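Local coordinates for protein endonuclease IV (Thermus thermophilus, PDB 3AAM) that cleaves DNA phosphodiester bonds at apurinic or apyrimidinic sites, leaving a 3'-hydroxyl and a 5'-terminal sugar phosphate, as a metal-dependent TIM-barrel repair enzyme, at residues V138-A142 with H172-A176; F152-A156 with A190-V195; V16-E21 with A53-R58; K13-A17 with R44-E50. All coordinates share one frame; numbering follows the deposited sequence.

Contact 1: residues V138-A142 with H172-A176. With MN (manganese (II) ion), chain B.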
loop_
_atom_site.group_PDB
_atom_site.type_symbol
_atom_site.label_atom_id
_atom_site.label_comp_id
_atom_site.label_asym_id
_atom_site.label_seq_id
_atom_site.Cartn_x
_atom_site.Cartn_y
_atom_site.Cartn_z
ATOM N N VAL A 138 -1.910 -7.161 -2.710
ATOM C CA VAL A 138 -2.067 -7.733 -1.377
ATOM C C VAL A 138 -0.751 -7.505 -0.646
ATOM O O VAL A 138 0.322 -7.729 -1.207
ATOM C CB VAL A 138 -2.382 -9.250 -1.426
ATOM C CG1 VAL A 138 -3.758 -9.468 -2.035
ATOM C CG2 VAL A 138 -1.325 -9.989 -2.230
ATOM N N GLU A 139 -0.835 -7.046 0.597
ATOM C CA GLU A 139 0.362 -6.770 1.384
ATOM C C GLU A 139 0.798 -7.966 2.208
ATOM O O GLU A 139 -0.021 -8.798 2.591
ATOM C CB GLU A 139 0.113 -5.617 2.369
ATOM C CG GLU A 139 -0.867 -4.553 1.908
ATOM C CD GLU A 139 -1.191 -3.529 2.997
ATOM O OE1 GLU A 139 -1.318 -3.916 4.183
ATOM O OE2 GLU A 139 -1.336 -2.334 2.662
ATOM N N ASN A 140 2.096 -8.053 2.475
ATOM C CA ASN A 140 2.591 -9.107 3.345
ATOM C C ASN A 140 2.269 -8.546 4.730
ATOM O O ASN A 140 2.103 -7.330 4.890
ATOM C CB ASN A 140 4.099 -9.306 3.186
ATOM C CG ASN A 140 4.881 -8.028 3.400
ATOM O OD1 ASN A 140 4.751 -7.076 2.634
ATOM N ND2 ASN A 140 5.705 -8.004 4.443
ATOM N N THR A 141 2.174 -9.416 5.730
ATOM C CA THR A 141 1.823 -8.979 7.075
ATOM C C THR A 141 2.819 -9.387 8.150
ATOM O O THR A 141 3.758 -10.143 7.897
ATOM C CB THR A 141 0.450 -9.531 7.479
ATOM O OG1 THR A 141 0.525 -10.959 7.581
ATOM C CG2 THR A 141 -0.591 -9.165 6.437
ATOM N N ALA A 142 2.594 -8.877 9.357
ATOM C CA ALA A 142 3.445 -9.180 10.497
ATOM C C ALA A 142 3.223 -10.623 10.951
ATOM O O ALA A 142 4.041 -11.192 11.673
ATOM C CB ALA A 142 3.140 -8.216 11.639
ATOM N N HIS A 172 6.043 -4.691 8.195
ATOM C CA HIS A 172 5.389 -5.987 8.348
ATOM C C HIS A 172 6.396 -7.121 8.193
ATOM O O HIS A 172 6.392 -8.076 8.972
ATOM C CB HIS A 172 4.289 -6.157 7.302
ATOM C CG HIS A 172 3.151 -5.198 7.457
ATOM N ND1 HIS A 172 2.078 -5.178 6.593
ATOM C CD2 HIS A 172 2.919 -4.222 8.367
ATOM C CE1 HIS A 172 1.235 -4.230 6.963
ATOM N NE2 HIS A 172 1.722 -3.635 8.036
ATOM N N ALA A 173 7.254 -7.007 7.184
ATOM C CA ALA A 173 8.263 -8.028 6.921
ATOM C C ALA A 173 9.196 -8.189 8.113
ATOM O O ALA A 173 9.487 -9.306 8.540
ATOM C CB ALA A 173 9.065 -7.669 5.669
ATOM N N TYR A 174 9.654 -7.066 8.652
ATOM C CA TYR A 174 10.560 -7.087 9.795
ATOM C C TYR A 174 9.869 -7.757 10.978
ATOM O O TYR A 174 10.441 -8.629 11.632
ATOM C CB TYR A 174 10.966 -5.657 10.158
ATOM C CG TYR A 174 12.125 -5.564 11.124
ATOM C CD1 TYR A 174 13.378 -6.067 10.785
ATOM C CD2 TYR A 174 11.970 -4.965 12.372
ATOM C CE1 TYR A 174 14.452 -5.978 11.665
ATOM C CE2 TYR A 174 13.039 -4.870 13.260
ATOM C CZ TYR A 174 14.275 -5.381 12.898
ATOM O OH TYR A 174 15.337 -5.295 13.768
ATOM N N ALA A 175 8.630 -7.352 11.243
ATOM C CA ALA A 175 7.872 -7.914 12.354
ATOM C C ALA A 175 7.634 -9.406 12.181
ATOM O O ALA A 175 7.513 -10.136 13.160
ATOM C CB ALA A 175 6.539 -7.188 12.503
ATOM N N ALA A 176 7.578 -9.859 10.934
ATOM C CA ALA A 176 7.342 -11.267 10.646
ATOM C C ALA A 176 8.595 -12.126 10.765
ATOM O O ALA A 176 8.499 -13.351 10.880
ATOM C CB ALA A 176 6.746 -11.415 9.255
HETATM MN MN MN B . 0.843 -1.959 9.243
HETATM O O HOH W 1 -0.648 -0.646 10.778
#

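Contact 2: residues F152-A156 with A190-V195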
loop_
_atom_site.group_PDB
_atom_site.type_symbol
_atom_site.label_atom_id
_atom_site.label_comp_id
_atom_site.label_asym_id
_atom_site.label_seq_id
_atom_site.Cartn_x
_atom_site.Cartn_y
_atom_site.Cartn_z
ATOM N N PHE A 152 6.452 -14.780 2.225
ATOM C CA PHE A 152 6.358 -14.398 0.826
ATOM C C PHE A 152 5.802 -15.543 -0.012
ATOM O O PHE A 152 5.066 -15.307 -0.969
ATOM C CB PHE A 152 7.724 -13.966 0.280
ATOM C CG PHE A 152 8.300 -12.753 0.964
ATOM C CD1 PHE A 152 7.465 -11.788 1.520
ATOM C CD2 PHE A 152 9.676 -12.557 1.018
ATOM C CE1 PHE A 152 7.994 -10.642 2.120
ATOM C CE2 PHE A 152 10.215 -11.418 1.614
ATOM C CZ PHE A 152 9.372 -10.458 2.165
ATOM N N GLU A 153 6.140 -16.781 0.348
ATOM C CA GLU A 153 5.647 -17.939 -0.396
ATOM C C GLU A 153 4.129 -18.030 -0.348
ATOM O O GLU A 153 3.503 -18.507 -1.295
ATOM C CB GLU A 153 6.228 -19.247 0.156
ATOM C CG GLU A 153 7.686 -19.519 -0.183
ATOM C CD GLU A 153 8.652 -18.629 0.574
ATOM O OE1 GLU A 153 8.244 -18.017 1.584
ATOM O OE2 GLU A 153 9.829 -18.556 0.162
ATOM N N GLU A 154 3.534 -17.590 0.758
ATOM C CA GLU A 154 2.083 -17.646 0.876
ATOM C C GLU A 154 1.469 -16.617 -0.060
ATOM O O GLU A 154 0.450 -16.881 -0.700
ATOM C CB GLU A 154 1.628 -17.386 2.315
ATOM C CG GLU A 154 0.122 -17.589 2.496
ATOM C CD GLU A 154 -0.299 -17.679 3.952
ATOM O OE1 GLU A 154 -0.421 -16.628 4.614
ATOM O OE2 GLU A 154 -0.497 -18.810 4.436
ATOM N N LEU A 155 2.093 -15.445 -0.139
ATOM C CA LEU A 155 1.604 -14.395 -1.025
ATOM C C LEU A 155 1.700 -14.863 -2.467
ATOM O O LEU A 155 0.819 -14.583 -3.277
ATOM C CB LEU A 155 2.416 -13.109 -0.861
ATOM C CG LEU A 155 2.133 -12.238 0.362
ATOM C CD1 LEU A 155 2.495 -12.997 1.624
ATOM C CD2 LEU A 155 2.927 -10.944 0.270
ATOM N N ALA A 156 2.778 -15.570 -2.795
ATOM C CA ALA A 156 2.952 -16.062 -4.155
ATOM C C ALA A 156 1.791 -16.989 -4.510
ATOM O O ALA A 156 1.277 -16.952 -5.626
ATOM C CB ALA A 156 4.276 -16.796 -4.285
ATOM N N ALA A 190 14.757 -12.887 -1.319
ATOM C CA ALA A 190 13.747 -13.862 -0.932
ATOM C C ALA A 190 12.417 -13.531 -1.588
ATOM O O ALA A 190 11.703 -14.417 -2.060
ATOM C CB ALA A 190 13.596 -13.883 0.590
ATOM N N LEU A 191 12.086 -12.247 -1.627
ATOM C CA LEU A 191 10.835 -11.827 -2.235
ATOM C C LEU A 191 10.838 -12.102 -3.735
ATOM O O LEU A 191 9.823 -12.512 -4.299
ATOM C CB LEU A 191 10.591 -10.338 -1.971
ATOM C CG LEU A 191 9.257 -9.774 -2.467
ATOM C CD1 LEU A 191 8.102 -10.519 -1.805
ATOM C CD2 LEU A 191 9.183 -8.283 -2.146
ATOM N N ASP A 192 11.981 -11.885 -4.379
ATOM C CA ASP A 192 12.091 -12.111 -5.812
ATOM C C ASP A 192 11.982 -13.597 -6.147
ATOM O O ASP A 192 11.398 -13.972 -7.164
ATOM C CB ASP A 192 13.419 -11.560 -6.330
ATOM C CG ASP A 192 13.493 -11.560 -7.839
ATOM O OD1 ASP A 192 12.514 -11.116 -8.477
ATOM O OD2 ASP A 192 14.527 -11.998 -8.388
ATOM N N ARG A 193 12.539 -14.439 -5.285
ATOM C CA ARG A 193 12.486 -15.877 -5.509
ATOM C C ARG A 193 11.075 -16.424 -5.321
ATOM O O ARG A 193 10.601 -17.227 -6.122
ATOM C CB ARG A 193 13.443 -16.604 -4.555
ATOM C CG ARG A 193 13.345 -18.120 -4.647
ATOM C CD ARG A 193 14.367 -18.840 -3.772
ATOM N NE ARG A 193 14.215 -18.544 -2.349
ATOM C CZ ARG A 193 14.794 -17.520 -1.728
ATOM N NH1 ARG A 193 14.594 -17.331 -0.430
ATOM N NH2 ARG A 193 15.580 -16.691 -2.400
ATOM N N ALA A 194 10.408 -15.982 -4.259
ATOM C CA ALA A 194 9.061 -16.447 -3.954
ATOM C C ALA A 194 7.958 -15.823 -4.804
ATOM O O ALA A 194 7.143 -16.531 -5.393
ATOM C CB ALA A 194 8.760 -16.212 -2.477
ATOM N N VAL A 195 7.940 -14.498 -4.871
ATOM C CA VAL A 195 6.908 -13.782 -5.614
ATOM C C VAL A 195 7.360 -13.279 -6.973
ATOM O O VAL A 195 6.638 -13.407 -7.968
ATOM C CB VAL A 195 6.393 -12.581 -4.780
ATOM C CG1 VAL A 195 5.466 -11.708 -5.614
ATOM C CG2 VAL A 195 5.662 -13.092 -3.543
#

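Contact 3: residues V16-E21 with A53-R58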
loop_
_atom_site.group_PDB
_atom_site.type_symbol
_atom_site.label_atom_id
_atom_site.label_comp_id
_atom_site.label_asym_id
_atom_site.label_seq_id
_atom_site.Cartn_x
_atom_site.Cartn_y
_atom_site.Cartn_z
ATOM N N VAL A 16 -11.035 14.399 -3.092
ATOM C CA VAL A 16 -9.850 13.705 -3.583
ATOM C C VAL A 16 -8.937 14.636 -4.377
ATOM O O VAL A 16 -7.737 14.390 -4.494
ATOM C CB VAL A 16 -10.227 12.489 -4.467
ATOM C CG1 VAL A 16 -10.988 11.466 -3.637
ATOM C CG2 VAL A 16 -11.062 12.936 -5.656
ATOM N N ALA A 17 -9.507 15.705 -4.922
ATOM C CA ALA A 17 -8.716 16.660 -5.691
ATOM C C ALA A 17 -7.712 17.340 -4.766
ATOM O O ALA A 17 -6.611 17.702 -5.183
ATOM C CB ALA A 17 -9.628 17.700 -6.335
ATOM N N GLY A 18 -8.099 17.511 -3.506
ATOM C CA GLY A 18 -7.218 18.145 -2.544
ATOM C C GLY A 18 -5.923 17.375 -2.349
ATOM O O GLY A 18 -4.865 17.965 -2.121
ATOM N N ALA A 19 -6.005 16.052 -2.436
ATOM C CA ALA A 19 -4.826 15.213 -2.269
ATOM C C ALA A 19 -3.846 15.436 -3.415
ATOM O O ALA A 19 -2.634 15.483 -3.205
ATOM C CB ALA A 19 -5.229 13.741 -2.198
ATOM N N VAL A 20 -4.368 15.559 -4.632
ATOM C CA VAL A 20 -3.506 15.792 -5.783
ATOM C C VAL A 20 -2.766 17.115 -5.577
ATOM O O VAL A 20 -1.559 17.205 -5.795
ATOM C CB VAL A 20 -4.315 15.871 -7.101
ATOM C CG1 VAL A 20 -3.372 16.088 -8.279
ATOM C CG2 VAL A 20 -5.118 14.596 -7.303
ATOM N N GLU A 21 -3.495 18.141 -5.144
ATOM C CA GLU A 21 -2.888 19.448 -4.920
ATOM C C GLU A 21 -1.817 19.415 -3.840
ATOM O O GLU A 21 -0.766 20.042 -3.984
ATOM C CB GLU A 21 -3.950 20.476 -4.540
ATOM C CG GLU A 21 -5.007 20.690 -5.607
ATOM C CD GLU A 21 -5.927 21.842 -5.282
ATOM O OE1 GLU A 21 -6.974 21.971 -5.950
ATOM O OE2 GLU A 21 -5.596 22.625 -4.366
ATOM N N ALA A 53 -12.006 16.721 -11.912
ATOM C CA ALA A 53 -11.016 17.562 -11.247
ATOM C C ALA A 53 -9.780 16.758 -10.850
ATOM O O ALA A 53 -8.650 17.203 -11.049
ATOM C CB ALA A 53 -11.633 18.220 -10.019
ATOM N N PHE A 54 -10.003 15.572 -10.296
ATOM C CA PHE A 54 -8.916 14.697 -9.871
ATOM C C PHE A 54 -8.017 14.353 -11.057
ATOM O O PHE A 54 -6.800 14.530 -11.003
ATOM C CB PHE A 54 -9.491 13.409 -9.276
ATOM C CG PHE A 54 -8.447 12.453 -8.766
ATOM C CD1 PHE A 54 -7.953 12.568 -7.473
ATOM C CD2 PHE A 54 -7.948 11.452 -9.588
ATOM C CE1 PHE A 54 -6.974 11.696 -7.005
ATOM C CE2 PHE A 54 -6.968 10.576 -9.130
ATOM C CZ PHE A 54 -6.481 10.699 -7.836
ATOM N N ARG A 55 -8.626 13.856 -12.126
ATOM C CA ARG A 55 -7.876 13.492 -13.320
ATOM C C ARG A 55 -7.156 14.679 -13.949
ATOM O O ARG A 55 -5.985 14.581 -14.304
ATOM C CB ARG A 55 -8.811 12.852 -14.353
ATOM C CG ARG A 55 -9.275 11.445 -13.997
ATOM C CD ARG A 55 -10.256 10.916 -15.037
ATOM N NE ARG A 55 -10.587 9.509 -14.819
ATOM C CZ ARG A 55 -10.044 8.498 -15.492
ATOM N NH1 ARG A 55 -10.405 7.252 -15.224
ATOM N NH2 ARG A 55 -9.148 8.732 -16.442
ATOM N N ALA A 56 -7.855 15.800 -14.091
ATOM C CA ALA A 56 -7.261 16.988 -14.697
ATOM C C ALA A 56 -6.091 17.508 -13.875
ATOM O O ALA A 56 -5.044 17.857 -14.420
ATOM C CB ALA A 56 -8.316 18.076 -14.859
ATOM N N LEU A 57 -6.272 17.567 -12.559
ATOM C CA LEU A 57 -5.214 18.042 -11.680
ATOM C C LEU A 57 -4.015 17.102 -11.722
ATOM O O LEU A 57 -2.870 17.548 -11.787
ATOM C CB LEU A 57 -5.737 18.174 -10.246
ATOM C CG LEU A 57 -6.682 19.350 -9.984
ATOM C CD1 LEU A 57 -7.371 19.171 -8.637
ATOM C CD2 LEU A 57 -5.889 20.659 -10.018
ATOM N N ARG A 58 -4.276 15.796 -11.698
ATOM C CA ARG A 58 -3.194 14.820 -11.734
ATOM C C ARG A 58 -2.384 14.909 -13.020
ATOM O O ARG A 58 -1.157 14.983 -12.995
ATOM C CB ARG A 58 -3.743 13.398 -11.595
ATOM C CG ARG A 58 -3.736 12.858 -10.181
ATOM C CD ARG A 58 -3.135 11.459 -10.143
ATOM N NE ARG A 58 -3.889 10.509 -10.956
ATOM C CZ ARG A 58 -3.516 9.251 -11.182
ATOM N NH1 ARG A 58 -4.270 8.460 -11.930
ATOM N NH2 ARG A 58 -2.386 8.784 -10.670
#

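Contact 4: residues K13-A17 with R44-E50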
loop_
_atom_site.group_PDB
_atom_site.type_symbol
_atom_site.label_atom_id
_atom_site.label_comp_id
_atom_site.label_asym_id
_atom_site.label_seq_id
_atom_site.Cartn_x
_atom_site.Cartn_y
_atom_site.Cartn_z
ATOM N N LYS A 13 -13.638 20.092 1.725
ATOM C CA LYS A 13 -14.268 20.572 0.499
ATOM C C LYS A 13 -13.487 20.288 -0.783
ATOM O O LYS A 13 -14.055 20.327 -1.873
ATOM C CB LYS A 13 -14.521 22.077 0.618
ATOM C CG LYS A 13 -15.375 22.462 1.822
ATOM C CD LYS A 13 -16.845 22.117 1.616
ATOM C CE LYS A 13 -17.474 23.031 0.574
ATOM N NZ LYS A 13 -18.962 22.926 0.518
ATOM N N LYS A 14 -12.193 20.008 -0.658
ATOM C CA LYS A 14 -11.364 19.718 -1.825
ATOM C C LYS A 14 -11.509 18.263 -2.270
ATOM O O LYS A 14 -11.141 17.912 -3.391
ATOM C CB LYS A 14 -9.891 20.004 -1.516
ATOM C CG LYS A 14 -9.573 21.450 -1.179
ATOM C CD LYS A 14 -9.760 22.366 -2.377
ATOM C CE LYS A 14 -9.257 23.770 -2.072
ATOM N NZ LYS A 14 -7.816 23.752 -1.701
ATOM N N GLY A 15 -12.042 17.421 -1.390
ATOM C CA GLY A 15 -12.217 16.018 -1.726
ATOM C C GLY A 15 -10.927 15.355 -2.177
ATOM O O GLY A 15 -9.841 15.702 -1.704
ATOM N N VAL A 16 -11.035 14.399 -3.092
ATOM C CA VAL A 16 -9.850 13.705 -3.583
ATOM C C VAL A 16 -8.937 14.636 -4.377
ATOM O O VAL A 16 -7.737 14.390 -4.494
ATOM C CB VAL A 16 -10.227 12.489 -4.467
ATOM C CG1 VAL A 16 -10.988 11.466 -3.637
ATOM C CG2 VAL A 16 -11.062 12.936 -5.656
ATOM N N ALA A 17 -9.507 15.705 -4.922
ATOM C CA ALA A 17 -8.716 16.660 -5.691
ATOM C C ALA A 17 -7.712 17.340 -4.766
ATOM O O ALA A 17 -6.611 17.702 -5.183
ATOM C CB ALA A 17 -9.628 17.700 -6.335
ATOM N N ARG A 44 -18.119 6.502 0.012
ATOM C CA ARG A 44 -18.129 7.952 -0.155
ATOM C C ARG A 44 -18.509 8.337 -1.577
ATOM O O ARG A 44 -17.855 7.931 -2.542
ATOM C CB ARG A 44 -16.749 8.521 0.181
ATOM C CG ARG A 44 -16.585 10.007 -0.116
ATOM C CD ARG A 44 -15.171 10.459 0.229
ATOM N NE ARG A 44 -14.939 11.867 -0.083
ATOM C CZ ARG A 44 -14.829 12.358 -1.312
ATOM N NH1 ARG A 44 -14.927 11.557 -2.365
ATOM N NH2 ARG A 44 -14.625 13.658 -1.487
ATOM N N ALA A 45 -19.573 9.123 -1.703
ATOM C CA ALA A 45 -20.039 9.555 -3.011
ATOM C C ALA A 45 -18.939 10.276 -3.779
ATOM O O ALA A 45 -18.243 11.144 -3.239
ATOM C CB ALA A 45 -21.254 10.463 -2.860
ATOM N N LEU A 46 -18.786 9.904 -5.044
ATOM C CA LEU A 46 -17.781 10.508 -5.905
ATOM C C LEU A 46 -18.495 11.061 -7.138
ATOM O O LEU A 46 -18.885 10.305 -8.024
ATOM C CB LEU A 46 -16.749 9.456 -6.313
ATOM C CG LEU A 46 -15.450 9.959 -6.939
ATOM C CD1 LEU A 46 -14.688 10.803 -5.922
ATOM C CD2 LEU A 46 -14.608 8.769 -7.379
ATOM N N SER A 47 -18.665 12.379 -7.181
ATOM C CA SER A 47 -19.347 13.043 -8.293
ATOM C C SER A 47 -18.507 13.119 -9.563
ATOM O O SER A 47 -17.280 13.103 -9.510
ATOM C CB SER A 47 -19.739 14.463 -7.887
ATOM O OG SER A 47 -18.598 15.301 -7.845
ATOM N N PRO A 48 -19.165 13.207 -10.730
ATOM C CA PRO A 48 -18.436 13.294 -11.999
ATOM C C PRO A 48 -17.513 14.509 -12.035
ATOM O O PRO A 48 -16.434 14.467 -12.629
ATOM C CB PRO A 48 -19.558 13.383 -13.030
ATOM C CG PRO A 48 -20.643 12.561 -12.395
ATOM C CD PRO A 48 -20.610 13.042 -10.968
ATOM N N ALA A 49 -17.941 15.596 -11.396
ATOM C CA ALA A 49 -17.142 16.813 -11.356
ATOM C C ALA A 49 -15.864 16.579 -10.560
ATOM O O ALA A 49 -14.799 17.063 -10.935
ATOM C CB ALA A 49 -17.944 17.948 -10.738
ATOM N N GLU A 50 -15.970 15.832 -9.464
ATOM C CA GLU A 50 -14.794 15.548 -8.650
ATOM C C GLU A 50 -13.855 14.623 -9.420
ATOM O O GLU A 50 -12.634 14.763 -9.350
ATOM C CB GLU A 50 -15.186 14.902 -7.316
ATOM C CG GLU A 50 -14.053 14.940 -6.289
ATOM C CD GLU A 50 -14.460 14.465 -4.901
ATOM O OE1 GLU A 50 -15.509 14.906 -4.390
ATOM O OE2 GLU A 50 -13.714 13.657 -4.309
#

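Contact 1: residues V138-A142 with H172-A176
Ala142 and His172 bring the two backbones closest, with their CA atoms 4.3 Å apart, where the loop following strand 135-139 runs past helix 170-176. Two CA-H...O contacts mark this approach: Ala142 CA lies 3.5 Å from His172 O, and Ala142 O is met in return by Ala176 CA. His172 O already accepts the helical bond from Ala176 N, while Ala142 O also takes a hydrogen bond from Arg215.

The main side-chain link is the bond from His172 ND1 to Asn140 O, 2.7 Å long with 155° at the hydrogen. The acceptor sits at the edge of the imidazole and the donor in the carbonyl plane, geometry that fixes the rotation of the ring. With CG beside the backbone N (chi1 -65°), the ring extends toward the loop, and its NE2 binds the manganese ion at 2.2 Å. Glu139 OE1 also comes to the ring edge, 3.8 Å from His172 CE1, its carboxylate turned 61° from the imidazole. Asn140 OD1 accepts from Asp169 N, and Asp169 OD1 in turn receives His172 N. Farther along, the methyls of Ala142 and Ala175 meet at 3.7 Å between CB atoms.

A loop carbonyl thus acts as second shell to a metal-bound histidine. Asp217 and His219 share the ion, at the C-terminal end of the TIM-barrel strands, where this fold places its active sites.

Contact 2: residues F152-A156 with A190-V195
Ala190 opens the contact from helix 184-194, its CB 4.2 Å from Phe152 CD2. Leu191 follows with a CH-pi contact: its CD1 lies 3.6 Å from the centroid of the Phe152 ring and 14° off the ring normal, so the methyl sits over the middle of one face. Leu191 CG points opposite its own backbone N (chi1 -176°), which carries CD1 across the ring at about a right angle to the Phe152 side chain. A ring stack with Tyr178 and a hydrogen bond from Phe152 N to its hydroxyl further hold this residue.

One turn on, Ala194 CB packs 3.7 Å from Phe152 CB and also touches the carboxylate of Glu153, whose charge is paired with Arg151. Ala194 O approaches Ala156 CB to 3.1 Å, evidence of tight packing at this end. Val195 closes the series: its CG2 methyl rests 3.4 Å from Phe152 O and fills the space beside Leu155 CB and Ala156 CB.

The short helical segments run 9.0 Å apart at 31°, a spacing consistent with the small Ala156, Ala190 and Ala194. With methyls, an aromatic face and backbone carbonyls doing the touching, cohesion here comes from shape and dispersion rather than polar pairing.

Contact 3: residues V16-E21 with A53-R58
Leu57 and Ala53, which both reach the methyl of Ala17, are tied to each other by the shortest polar bond of the contact, Leu57 N to Ala53 O at 2.8 Å. That helical bond lies within helix 48-60 and sets the two side chains one turn apart on the flank facing helix 15-26. The segment axes are nearly parallel, 9° apart in direction and 8.7 Å at closest approach. Leu57 CD1 presses on Ala17 CB at 3.5 Å.

Phe54 is the broad group. Its CG lies anti to the backbone N (chi1 -178°), and the end of the ring comes up to helix 15-26. There its edge meets the backbone of Val16, with CD1 3.5 Å from Val16 O, while Val16 CG2 touches the same CD1 at 3.6 Å. Val20 splits its methyls: CG2 meets Phe54 CE1 at 3.5 Å, whereas CG1 packs on Leu57 CB at 3.7 Å. Arg58 CG lies 4.1 Å above one ring face, offset toward the rim, while its guanidinium bonds to Leu64 O. Replacing Phe54 by an alanine would probably open a gap between the two helices and leave Val16 CG2 and Val20 CG2 without their shared support. Phe31 of strand 31-34 and Leu100 of helix 82-100 also touch this ring.

Between these turns the neighbouring barrel helices are therefore joined by interlocking hydrocarbon; a polar link between them lies at the start of the contact, where Val16 N meets Glu50.

Contact 4: residues K13-A17 with R44-E50
The carboxylate of Glu50 takes Val16 N from above its plane, 53° out of it, while the guanidinium of Arg44 comes from the syn side of OE2. Glu50 CD and Leu46 CD1 lie at the edge of that guanidinium, in its plane. The bond from Val16 N to Glu50 OE2 is 3.0 Å long and almost straight, 176° at the hydrogen.

Arg44 grips the same oxygen end-on in a salt bridge, NH2 to OE2 at 3.0 Å and NH1 to OE2 at 3.1 Å. OE2 thus accepts from three donors, which probably favours its charged form. Arg44 NH2 also passes 3.4 Å from Gly15 CA; a beta carbon at Gly15 would collide with both this nitrogen and Glu50 OE2. Ser47 OG, at the N-cap of helix 48-60, accepts from Glu50 N at 3.1 Å and fixes the backbone from which the carboxylate extends. With an alanine at Glu50, Val16 N would probably lose its acceptor and Arg44 its charge mate.

Leu46 reaches across to Val16 and on to Lys96 and Leu100, so this corner, where helices 15-26 and 48-60 begin, also borders helix 82-100. Strand 31-34 lies between the first two in the chain.

How the contacts relate
From the N terminus, helix 15-26, strand 31-34 and helix 48-60 follow in order, and contacts 4 and 3 both close this excursion. They set out from overlapping residues, Val16 and Ala17: contact 4 joins the helix beginnings, contact 3 the turns beyond. In series after them come contacts 1 and 2, whose segments alternate along the chain and therefore cross. Contact 1 ties strand 135-139 to helix 170-176 at the metal; contact 2 ties helix 152-159 to helix 184-194 on the outer helical layer of the barrel. These two touch, with Asn140 CB 3.5 Å from Leu155 CD2. The pairs occupy opposite sides of the barrel, the centres of contacts 1 and 3 about 31 Å apart.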